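Local coordinates for protein multisubunit Na+/H+ antiporter, A subunit (Anoxybacillus flavithermus, PDB 6Z16) that is the A subunit of a membrane-embedded Mrp antiporter that probably exchanges sodium ions for protons across the cell membrane, at residues Trp257-Ala261 with His273-Val278. Sequence-based numbering, arbitrary orientation.
Sequences WLPDA and HSATMV
His-273 overlaps Leu-258 with its imidazole: methyl CD1 of the leucine lies 3.4 Å from ring atom ND1. The two side chains run alongside each other, pointing opposite ways, and CD1 also reaches back to CB of the histidine. The meeting takes place in the antiporter fold shared with complex I, where the loop after helix 234-248 meets His-273 in the wider, pi-type turn in the C-terminal part of helix 266-276, and Met-277 and Val-278 just beyond that turn. The far end of the imidazole lies by Ala-261, with NE2 3.9 Å from its CB, while CE1 comes to the edge of the Trp-257 indole, close to its plane and 4.3 Å from CZ3. Replacing His-273 by an alanine is likely to open a gap between the helix and Leu-258, Ala-261 and Trp-257, and to leave the Leu-258 methyl without the ring it lies against. With CG of Trp-257 set between the backbone N and the carbonyl carbon (chi1 58°), the indole sends its six-membered ring toward Met-277. That methionine points back at it from the other segment, its chain extended until the bend at chi3 (64°), and also touches Thr-169 and Ser-173 of helix 159-177. Helix 323-347 also touches the loop, through Val-332 on Leu-258. No hydrogen bond joins 257-261 to 273-278; the contact is largely apolar side-chain packing. Val-278 adds another apolar neighbour for Leu-258, crossing it at about a right angle with CG1 4.0 Å from CD1. At the indole tip, the Met-277 methyl CE rests 3.6 Å from CH2 of Trp-257, approaching obliquely.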
loop_
_atom_site.group_PDB
_atom_site.type_symbol
_atom_site.label_atom_id
_atom_site.label_comp_id
_atom_site.label_asym_id
_atom_site.label_seq_id
_atom_site.Cartn_x
_atom_site.Cartn_y
_atom_site.Cartn_z
ATOM N N TRP A 257 -39.709 -94.685 -14.616
ATOM C CA TRP A 257 -39.830 -93.720 -15.701
ATOM C C TRP A 257 -40.180 -94.364 -17.033
ATOM O O TRP A 257 -40.792 -93.713 -17.885
ATOM C CB TRP A 257 -38.532 -92.932 -15.830
ATOM C CG TRP A 257 -37.336 -93.771 -16.070
ATOM C CD1 TRP A 257 -36.548 -94.345 -15.126
ATOM C CD2 TRP A 257 -36.765 -94.116 -17.332
ATOM N NE1 TRP A 257 -35.525 -95.039 -15.717
ATOM C CE2 TRP A 257 -35.637 -94.913 -17.073
ATOM C CE3 TRP A 257 -37.099 -93.833 -18.657
ATOM C CZ2 TRP A 257 -34.843 -95.428 -18.086
ATOM C CZ3 TRP A 257 -36.313 -94.348 -19.658
ATOM C CH2 TRP A 257 -35.197 -95.135 -19.368
ATOM N N LEU A 258 -39.824 -95.624 -17.223
ATOM C CA LEU A 258 -39.952 -96.290 -18.513
ATOM C C LEU A 258 -41.394 -96.597 -18.941
ATOM O O LEU A 258 -41.668 -96.518 -20.142
ATOM C CB LEU A 258 -39.086 -97.556 -18.521
ATOM C CG LEU A 258 -38.857 -98.280 -19.847
ATOM C CD1 LEU A 258 -38.212 -97.334 -20.813
ATOM C CD2 LEU A 258 -37.952 -99.465 -19.646
ATOM N N PRO A 259 -42.349 -96.942 -18.061
ATOM C CA PRO A 259 -43.744 -97.006 -18.527
ATOM C C PRO A 259 -44.399 -95.657 -18.777
ATOM O O PRO A 259 -45.463 -95.626 -19.406
ATOM C CB PRO A 259 -44.458 -97.757 -17.401
ATOM C CG PRO A 259 -43.433 -98.541 -16.784
ATOM C CD PRO A 259 -42.231 -97.690 -16.796
ATOM N N ASP A 260 -43.829 -94.549 -18.311
ATOM C CA ASP A 260 -44.404 -93.244 -18.610
ATOM C C ASP A 260 -43.700 -92.563 -19.777
ATOM O O ASP A 260 -44.179 -91.536 -20.266
ATOM C CB ASP A 260 -44.365 -92.345 -17.371
ATOM C CG ASP A 260 -45.438 -91.263 -17.396
ATOM O OD1 ASP A 260 -46.237 -91.226 -18.355
ATOM O OD2 ASP A 260 -45.489 -90.456 -16.444
ATOM N N ALA A 261 -42.608 -93.139 -20.263
ATOM C CA ALA A 261 -41.992 -92.736 -21.516
ATOM C C ALA A 261 -42.657 -93.368 -22.729
ATOM O O ALA A 261 -42.048 -93.408 -23.800
ATOM C CB ALA A 261 -40.503 -93.081 -21.505
ATOM N N HIS A 273 -36.310 -97.516 -26.247
ATOM C CA HIS A 273 -36.683 -98.393 -25.162
ATOM C C HIS A 273 -36.736 -99.847 -25.606
ATOM O O HIS A 273 -37.425 -100.656 -24.981
ATOM C CB HIS A 273 -38.017 -97.922 -24.594
ATOM C CG HIS A 273 -38.094 -96.432 -24.478
ATOM N ND1 HIS A 273 -37.239 -95.702 -23.680
ATOM C CD2 HIS A 273 -38.918 -95.533 -25.064
ATOM C CE1 HIS A 273 -37.530 -94.418 -23.785
ATOM N NE2 HIS A 273 -38.551 -94.288 -24.614
ATOM N N SER A 274 -36.052 -100.181 -26.696
ATOM C CA SER A 274 -35.751 -101.562 -27.016
ATOM C C SER A 274 -34.262 -101.823 -27.121
ATOM O O SER A 274 -33.781 -102.811 -26.561
ATOM C CB SER A 274 -36.434 -101.941 -28.330
ATOM O OG SER A 274 -37.830 -101.786 -28.206
ATOM N N ALA A 275 -33.507 -100.977 -27.828
ATOM C CA ALA A 275 -32.180 -101.401 -28.234
ATOM C C ALA A 275 -31.030 -100.534 -27.754
ATOM O O ALA A 275 -29.905 -101.036 -27.692
ATOM C CB ALA A 275 -32.102 -101.494 -29.762
ATOM N N THR A 276 -31.253 -99.265 -27.429
ATOM C CA THR A 276 -30.129 -98.356 -27.237
ATOM C C THR A 276 -29.991 -97.813 -25.822
ATOM O O THR A 276 -28.952 -98.034 -25.193
ATOM C CB THR A 276 -30.253 -97.212 -28.239
ATOM O OG1 THR A 276 -31.576 -96.677 -28.162
ATOM C CG2 THR A 276 -29.980 -97.710 -29.635
ATOM N N MET A 277 -30.993 -97.112 -25.292
ATOM C CA MET A 277 -30.749 -96.379 -24.054
ATOM C C MET A 277 -30.882 -97.269 -22.832
ATOM O O MET A 277 -30.040 -97.218 -21.929
ATOM C CB MET A 277 -31.681 -95.181 -23.941
ATOM C CG MET A 277 -31.465 -94.406 -22.662
ATOM S SD MET A 277 -32.502 -92.964 -22.550
ATOM C CE MET A 277 -34.108 -93.737 -22.518
ATOM N N VAL A 278 -31.893 -98.138 -22.815
ATOM C CA VAL A 278 -32.110 -99.029 -21.687
ATOM C C VAL A 278 -31.065 -100.129 -21.569
ATOM O O VAL A 278 -31.133 -100.921 -20.629
ATOM C CB VAL A 278 -33.515 -99.647 -21.787
ATOM C CG1 VAL A 278 -34.569 -98.559 -21.775
ATOM C CG2 VAL A 278 -33.621 -100.488 -23.035
#